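Esterase (uncultured bacterium pCosCE1, PDB 7ATL) hydrolyses carboxylic esters as a family VIII carboxylesterase with a beta-lactamase-like fold, and also shows promiscuous acyltransferase activity. Local coordinates at residues A74-I79 with H113-T118; A119-R124 with I175-A180. All coordinates share one frame; numbering follows the deposited sequence.

Interaction 1: residues A74-I79 with H113-T118; sequences AAMRMI and HLLSHT
Ala75 and Leu115 mark the nearest approach of two helices in the helical part of this beta-lactamase-type fold, their CA atoms 8.8 Å apart. Residues 74-79 belong to helix 67-80, which runs on in both directions, while residues 113-118 carry the last turn of helix 111-116 and the chain leaving it. That turn closes in a Schellman motif: His117 takes a positive phi of 63°, and Thr118 N returns to His113 O at 3.0 Å, with a weaker bond from His117 N to Leu114 O.

Across the gap the contact is wholly apolar, and one side chain, Leu115, meets all three partners. Its branches divide the work. CD2 faces the small methyl of Ala75, whereas CD1 touches both Met76 SD and Ile79 CD1, from residues less than one helical turn apart. Leu86 and Phe317 add further contacts to the same leucine. Met76 starts out past the neighbouring helix rather than at it, but the bend at chi2 (-45°) brings SD round to Leu115, and chi3 only sets where CE goes. Its other neighbours include Leu296 and Met297 of helix 291-297. The tightest touch is Met76 SD against Leu115 CD1, at 4.0 Å.

Interaction 2: residues A119-R124 with I175-A180; sequences AGLDYR and IDVLGA
The Tyr123 ring and the Asp176 carboxylate stand almost perpendicular, their planes 88° apart, and two waters bridge them. Water 2 sits at the edge of the tyrosine ring, in its plane, accepting a hydrogen bond from Tyr123 OH at 2.6 Å and donating one to Asp176 OD1 at 2.7 Å. Water 1 makes a second bridge: it donates to the same OD1 at 2.8 Å and weakly to the phenol oxygen, and it accepts from Ile175 N at 3.0 Å, so a backbone N-H near the start of helix 174-186 joins the network. Tyr123 OH and Asp176 OD1 themselves remain 4.2 Å apart. The tyrosine ring also meets that of Tyr171 edge-to-face.

Further along, the contact turns apolar. Leu121 CD1 touches Val177 CG2 at 4.1 Å, the two side chains meeting at a slant. Val177 has CG1 anti to the backbone N (chi1 179°), which leaves CG2 as the branch that meets the leucine. Leu114 of helix 111-116 packs against both residues, and Leu153 and Leu156 of helix 149-157 also touch Val177.

Residues 119-124 form a loop without regular structure, whereas 175-180 lie within helix 174-186. Asp122 OD1 accepts a weak bond from the N-H of the next residue, Tyr123.

Tyr123 OH also has a direct partner, being hydrogen-bonded to Lys68 NZ. With Ser65 and Lys68, Tyr123 matches the serine, lysine and tyrosine pattern of beta-lactamase-like esterases, so Tyr123 probably belongs to the active site. Asp176, tied to Ser262 OG through OD2 and to both waters through OD1, would then be a second-shell residue that holds those waters at the phenol oxygen.

In the fold
From the N terminus, the chain first passes along helix 67-80; 33 largely irregular residues then separate segment 74-79 from segment 113-118, which returns to it, and interaction 1 closes that loop. Interaction 2 opens at the very next residue, Ala119, and, after 50 intervening residues, closes on helix 174-186, so the two loops follow in series and neither nest nor cross. Their centres are 11 Å apart, yet they share one core: Leu115 CD2 meets Leu178 CD2 at 3.5 Å, and Leu114 CD1 meets Val177 CG1 at 3.9 Å. Helix 174-186 thus packs on helix 111-116, and both pack on helix 67-80, whose N-terminal part carries Lys68, the partner of Tyr123.

Interaction 1: residues A74-I79 with H113-T118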
ATOM      1  N   ALA A  74      -1.657  11.841   4.136  1.00 25.72           N
ATOM      2  CA  ALA A  74      -2.032  12.572   5.367  1.00 25.49           C
ATOM      3  C   ALA A  74      -0.822  13.384   5.856  1.00 25.18           C
ATOM      4  O   ALA A  74      -0.987  14.584   6.133  1.00 26.36           O
ATOM      5  CB  ALA A  74      -2.541  11.606   6.405  1.00 25.70           C
ATOM      6  N   ALA A  75       0.350  12.754   5.928  1.00 24.46           N
ATOM      7  CA  ALA A  75       1.635  13.360   6.344  1.00 24.96           C
ATOM      8  C   ALA A  75       2.028  14.516   5.417  1.00 25.39           C
ATOM      9  O   ALA A  75       2.461  15.570   5.931  1.00 23.58           O
ATOM     10  CB  ALA A  75       2.726  12.316   6.323  1.00 25.29           C
ATOM     11  N   MET A  76       1.974  14.300   4.100  1.00 25.96           N
ATOM     12  CA  MET A  76       2.421  15.321   3.127  1.00 26.76           C
ATOM     13  C   MET A  76       1.526  16.559   3.243  1.00 26.99           C
ATOM     14  O   MET A  76       2.034  17.708   3.103  1.00 28.47           O
ATOM     15  CB  MET A  76       2.384  14.787   1.703  1.00 27.48           C
ATOM     16  CG  MET A  76       3.466  13.774   1.417  1.00 29.49           C
ATOM     17  SD  MET A  76       5.113  14.182   1.994  1.00 29.11           S
ATOM     18  CE  MET A  76       5.372  15.741   1.153  1.00 29.35           C
ATOM     19  N   ARG A  77       0.254  16.363   3.538  1.00 26.76           N
ATOM     20  CA  ARG A  77      -0.660  17.504   3.774  1.00 28.53           C
ATOM     21  C   ARG A  77      -0.228  18.235   5.048  1.00 28.03           C
ATOM     22  O   ARG A  77      -0.236  19.483   5.045  1.00 28.61           O
ATOM     23  CB  ARG A  77      -2.120  17.053   3.817  1.00 27.88           C
ATOM     24  CG  ARG A  77      -2.644  16.652   2.453  1.00 28.08           C
ATOM     25  CD  ARG A  77      -4.149  16.595   2.465  1.00 30.15           C
ATOM     26  NE  ARG A  77      -4.654  17.947   2.417  1.00 32.08           N
ATOM     27  CZ  ARG A  77      -5.531  18.478   3.254  1.00 33.63           C
ATOM     28  NH1 ARG A  77      -6.071  17.758   4.226  1.00 36.46           N
ATOM     29  NH2 ARG A  77      -5.871  19.744   3.101  1.00 32.39           N
ATOM     30  N   MET A  78       0.130  17.501   6.095  1.00 27.45           N
ATOM     31  CA  MET A  78       0.477  18.115   7.402  1.00 27.73           C
ATOM     32  C   MET A  78       1.767  18.903   7.184  1.00 28.26           C
ATOM     33  O   MET A  78       1.939  19.972   7.784  1.00 27.60           O
ATOM     34  CB  MET A  78       0.668  17.059   8.492  1.00 26.85           C
ATOM     35  CG  MET A  78      -0.606  16.716   9.213  1.00 28.71           C
ATOM     36  SD  MET A  78      -0.374  15.279  10.275  1.00 29.90           S
ATOM     37  CE  MET A  78      -1.992  15.138  11.028  1.00 33.87           C
ATOM     38  N   ILE A  79       2.625  18.378   6.321  1.00 28.77           N
ATOM     39  CA  ILE A  79       3.940  18.987   5.991  1.00 31.14           C
ATOM     40  C   ILE A  79       3.714  20.266   5.175  1.00 32.30           C
ATOM     41  O   ILE A  79       4.384  21.270   5.463  1.00 32.95           O
ATOM     42  CB  ILE A  79       4.821  17.947   5.279  1.00 30.96           C
ATOM     43  CG1 ILE A  79       5.441  16.982   6.291  1.00 29.22           C
ATOM     44  CG2 ILE A  79       5.867  18.624   4.416  1.00 32.04           C
ATOM     45  CD1 ILE A  79       5.865  15.657   5.718  1.00 29.62           C
ATOM     46  N   HIS A 113      12.867   9.728   6.175  1.00 22.52           N
ATOM     47  CA  HIS A 113      13.350   8.335   6.224  1.00 23.04           C
ATOM     48  C   HIS A 113      12.117   7.437   6.375  1.00 21.84           C
ATOM     49  O   HIS A 113      12.046   6.394   5.675  1.00 22.10           O
ATOM     50  CB  HIS A 113      14.402   8.120   7.329  1.00 23.86           C
ATOM     51  CG  HIS A 113      15.615   8.988   7.275  1.00 23.83           C
ATOM     52  ND1 HIS A 113      16.199   9.512   8.434  1.00 23.48           N
ATOM     53  CD2 HIS A 113      16.386   9.411   6.246  1.00 24.71           C
ATOM     54  CE1 HIS A 113      17.270  10.213   8.117  1.00 22.86           C
ATOM     55  NE2 HIS A 113      17.408  10.170   6.788  1.00 24.55           N
ATOM     56  N   LEU A 114      11.175   7.786   7.250  1.00 20.82           N
ATOM     57  CA  LEU A 114       9.923   6.983   7.356  1.00 22.75           C
ATOM     58  C   LEU A 114       9.235   6.892   5.975  1.00 23.59           C
ATOM     59  O   LEU A 114       8.827   5.792   5.586  1.00 25.71           O
ATOM     60  CB  LEU A 114       8.974   7.567   8.407  1.00 21.62           C
ATOM     61  CG  LEU A 114       9.425   7.493   9.861  1.00 20.77           C
ATOM     62  CD1 LEU A 114       8.325   7.982  10.788  1.00 19.19           C
ATOM     63  CD2 LEU A 114       9.840   6.080  10.234  1.00 21.80           C
ATOM     64  N   LEU A 115       9.115   8.005   5.250  1.00 24.07           N
ATOM     65  CA  LEU A 115       8.328   8.095   3.993  1.00 24.44           C
ATOM     66  C   LEU A 115       8.933   7.217   2.887  1.00 24.88           C
ATOM     67  O   LEU A 115       8.170   6.802   1.994  1.00 25.13           O
ATOM     68  CB  LEU A 115       8.280   9.558   3.553  1.00 24.14           C
ATOM     69  CG  LEU A 115       7.501  10.482   4.479  1.00 26.03           C
ATOM     70  CD1 LEU A 115       7.640  11.928   4.042  1.00 28.47           C
ATOM     71  CD2 LEU A 115       6.035  10.090   4.518  1.00 25.41           C
ATOM     72  N   SER A 116      10.245   6.971   2.914  1.00 23.82           N
ATOM     73  CA  SER A 116      10.998   6.303   1.825  1.00 24.42           C
ATOM     74  C   SER A 116      11.581   4.985   2.327  1.00 25.06           C
ATOM     75  O   SER A 116      12.322   4.340   1.564  1.00 27.57           O
ATOM     76  CB  SER A 116      12.066   7.220   1.258  1.00 25.30           C
ATOM     77  OG  SER A 116      11.480   8.361   0.638  1.00 25.44           O
ATOM     78  N   HIS A 117      11.258   4.585   3.557  1.00 25.16           N
ATOM     79  CA  HIS A 117      11.651   3.266   4.125  1.00 23.94           C
ATOM     80  C   HIS A 117      13.180   3.163   4.217  1.00 21.85           C
ATOM     81  O   HIS A 117      13.707   2.099   3.888  1.00 21.44           O
ATOM     82  CB  HIS A 117      11.056   2.118   3.284  1.00 24.48           C
ATOM     83  CG  HIS A 117       9.572   2.011   3.368  1.00 24.87           C
ATOM     84  ND1 HIS A 117       8.944   1.429   4.442  1.00 24.76           N
ATOM     85  CD2 HIS A 117       8.594   2.421   2.528  1.00 24.76           C
ATOM     86  CE1 HIS A 117       7.636   1.483   4.260  1.00 25.51           C
ATOM     87  NE2 HIS A 117       7.396   2.095   3.098  1.00 24.66           N
ATOM     88  N   THR A 118      13.849   4.221   4.662  1.00 21.00           N
ATOM     89  CA  THR A 118      15.319   4.278   4.845  1.00 21.73           C
ATOM     90  C   THR A 118      15.619   4.446   6.335  1.00 22.71           C
ATOM     91  O   THR A 118      16.783   4.722   6.667  1.00 24.92           O
ATOM     92  CB  THR A 118      15.934   5.430   4.028  1.00 22.04           C
ATOM     93  OG1 THR A 118      15.418   6.670   4.525  1.00 23.36           O
ATOM     94  CG2 THR A 118      15.641   5.356   2.546  1.00 21.57           C
TER

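Interaction 2: residues A119-R124 with I175-A180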
ATOM      1  N   ALA A 119      14.611   4.323   7.205  1.00 23.52           N
ATOM      2  CA  ALA A 119      14.719   4.534   8.674  1.00 24.02           C
ATOM      3  C   ALA A 119      15.559   3.446   9.363  1.00 24.73           C
ATOM      4  O   ALA A 119      15.878   3.619  10.558  1.00 24.65           O
ATOM      5  CB  ALA A 119      13.350   4.543   9.284  1.00 24.62           C
ATOM      6  N   GLY A 120      15.848   2.341   8.666  1.00 25.24           N
ATOM      7  CA  GLY A 120      16.549   1.174   9.231  1.00 26.19           C
ATOM      8  C   GLY A 120      15.597   0.204   9.910  1.00 25.92           C
ATOM      9  O   GLY A 120      16.071  -0.788  10.536  1.00 27.17           O
ATOM     10  N   LEU A 121      14.298   0.435   9.758  1.00 23.96           N
ATOM     11  CA  LEU A 121      13.254  -0.472  10.277  1.00 25.17           C
ATOM     12  C   LEU A 121      13.068  -1.651   9.318  1.00 24.44           C
ATOM     13  O   LEU A 121      13.593  -1.608   8.156  1.00 22.68           O
ATOM     14  CB  LEU A 121      11.975   0.338  10.470  1.00 25.57           C
ATOM     15  CG  LEU A 121      12.116   1.457  11.496  1.00 25.76           C
ATOM     16  CD1 LEU A 121      10.964   2.450  11.398  1.00 25.94           C
ATOM     17  CD2 LEU A 121      12.211   0.868  12.893  1.00 24.77           C
ATOM     18  N   ASP A 122      12.388  -2.681   9.813  1.00 23.48           N
ATOM     19  CA  ASP A 122      12.172  -3.945   9.069  1.00 26.07           C
ATOM     20  C   ASP A 122      10.680  -4.303   9.111  1.00 24.55           C
ATOM     21  O   ASP A 122       9.860  -3.500   9.585  1.00 24.54           O
ATOM     22  CB  ASP A 122      13.073  -5.062   9.617  1.00 28.34           C
ATOM     23  CG  ASP A 122      13.491  -6.114   8.594  1.00 31.43           C
ATOM     24  OD1 ASP A 122      12.977  -6.066   7.441  1.00 31.74           O
ATOM     25  OD2 ASP A 122      14.310  -6.998   8.960  1.00 36.32           O
ATOM     26  N   TYR A 123      10.341  -5.449   8.546  1.00 23.49           N
ATOM     27  CA  TYR A 123       9.033  -6.115   8.694  1.00 24.29           C
ATOM     28  C   TYR A 123       9.322  -7.503   9.262  1.00 25.65           C
ATOM     29  O   TYR A 123      10.354  -8.069   8.866  1.00 25.07           O
ATOM     30  CB  TYR A 123       8.332  -6.213   7.340  1.00 23.19           C
ATOM     31  CG  TYR A 123       7.193  -5.257   7.109  1.00 24.05           C
ATOM     32  CD1 TYR A 123       6.200  -5.059   8.062  1.00 24.86           C
ATOM     33  CD2 TYR A 123       7.049  -4.618   5.883  1.00 24.43           C
ATOM     34  CE1 TYR A 123       5.135  -4.203   7.824  1.00 24.36           C
ATOM     35  CE2 TYR A 123       5.981  -3.774   5.625  1.00 22.59           C
ATOM     36  CZ  TYR A 123       5.033  -3.559   6.601  1.00 22.89           C
ATOM     37  OH  TYR A 123       4.003  -2.716   6.342  1.00 23.03           O
ATOM     38  N   ARG A 124       8.469  -7.996  10.155  1.00 26.32           N
ATOM     39  CA  ARG A 124       8.577  -9.349  10.737  1.00 30.20           C
ATOM     40  C   ARG A 124       8.470 -10.361   9.600  1.00 31.04           C
ATOM     41  O   ARG A 124       9.145 -11.418   9.683  1.00 36.19           O
ATOM     42  CB  ARG A 124       7.471  -9.542  11.778  1.00 35.46           C
ATOM     43  CG  ARG A 124       7.558 -10.814  12.608  1.00 39.77           C
ATOM     44  CD  ARG A 124       6.369 -10.862  13.551  1.00 42.30           C
ATOM     45  NE  ARG A 124       5.656 -12.119  13.368  1.00 49.23           N
ATOM     46  CZ  ARG A 124       4.370 -12.266  13.058  1.00 52.75           C
ATOM     47  NH1 ARG A 124       3.571 -11.228  12.887  1.00 52.55           N
ATOM     48  NH2 ARG A 124       3.871 -13.484  12.946  1.00 63.14           N
ATOM     49  N   ILE A 175       5.674   3.136   8.045  1.00 21.75           N
ATOM     50  CA  ILE A 175       4.408   3.906   7.839  1.00 24.09           C
ATOM     51  C   ILE A 175       3.497   3.678   9.059  1.00 24.08           C
ATOM     52  O   ILE A 175       2.698   4.574   9.359  1.00 23.66           O
ATOM     53  CB  ILE A 175       3.743   3.607   6.474  1.00 24.09           C
ATOM     54  CG1 ILE A 175       4.702   3.858   5.312  1.00 26.40           C
ATOM     55  CG2 ILE A 175       2.477   4.432   6.283  1.00 24.76           C
ATOM     56  CD1 ILE A 175       5.307   5.252   5.312  1.00 28.44           C
ATOM     57  N   ASP A 176       3.651   2.556   9.764  1.00 23.90           N
ATOM     58  CA  ASP A 176       2.945   2.311  11.047  1.00 25.15           C
ATOM     59  C   ASP A 176       3.475   3.328  12.058  1.00 26.31           C
ATOM     60  O   ASP A 176       2.648   3.924  12.807  1.00 28.13           O
ATOM     61  CB  ASP A 176       3.087   0.865  11.538  1.00 25.34           C
ATOM     62  CG  ASP A 176       2.411  -0.177  10.651  1.00 25.85           C
ATOM     63  OD1 ASP A 176       2.720  -0.192   9.433  1.00 25.61           O
ATOM     64  OD2 ASP A 176       1.583  -0.971  11.186  1.00 25.62           O
ATOM     65  N   VAL A 177       4.792   3.555  12.058  1.00 25.05           N
ATOM     66  CA  VAL A 177       5.427   4.583  12.931  1.00 26.82           C
ATOM     67  C   VAL A 177       4.889   5.971  12.536  1.00 27.87           C
ATOM     68  O   VAL A 177       4.484   6.725  13.443  1.00 28.16           O
ATOM     69  CB  VAL A 177       6.967   4.501  12.901  1.00 27.43           C
ATOM     70  CG1 VAL A 177       7.594   5.575  13.775  1.00 27.10           C
ATOM     71  CG2 VAL A 177       7.454   3.128  13.339  1.00 27.78           C
ATOM     72  N   LEU A 178       4.821   6.271  11.233  1.00 28.10           N
ATOM     73  CA  LEU A 178       4.362   7.581  10.718  1.00 27.28           C
ATOM     74  C   LEU A 178       2.958   7.863  11.252  1.00 26.92           C
ATOM     75  O   LEU A 178       2.705   8.990  11.725  1.00 27.39           O
ATOM     76  CB  LEU A 178       4.399   7.564   9.189  1.00 28.18           C
ATOM     77  CG  LEU A 178       4.027   8.885   8.507  1.00 29.26           C
ATOM     78  CD1 LEU A 178       4.938  10.034   8.925  1.00 27.57           C
ATOM     79  CD2 LEU A 178       4.053   8.700   7.006  1.00 29.03           C
ATOM     80  N   GLY A 179       2.089   6.856  11.222  1.00 27.12           N
ATOM     81  CA  GLY A 179       0.709   6.941  11.742  1.00 26.31           C
ATOM     82  C   GLY A 179       0.674   7.471  13.161  1.00 25.51           C
ATOM     83  O   GLY A 179      -0.093   8.409  13.430  1.00 23.68           O
ATOM     84  N   ALA A 180       1.508   6.909  14.035  1.00 25.38           N
ATOM     85  CA  ALA A 180       1.608   7.344  15.442  1.00 26.25           C
ATOM     86  C   ALA A 180       2.158   8.775  15.490  1.00 24.07           C
ATOM     87  O   ALA A 180       1.640   9.592  16.257  1.00 21.75           O
ATOM     88  CB  ALA A 180       2.445   6.367  16.230  1.00 28.24           C
TER
HETATM   89  O   HOH W   1       4.675   0.399   7.459  1.00 17.83           O
HETATM   90  O   HOH W   2       2.195  -2.486   8.157  1.00 18.13           O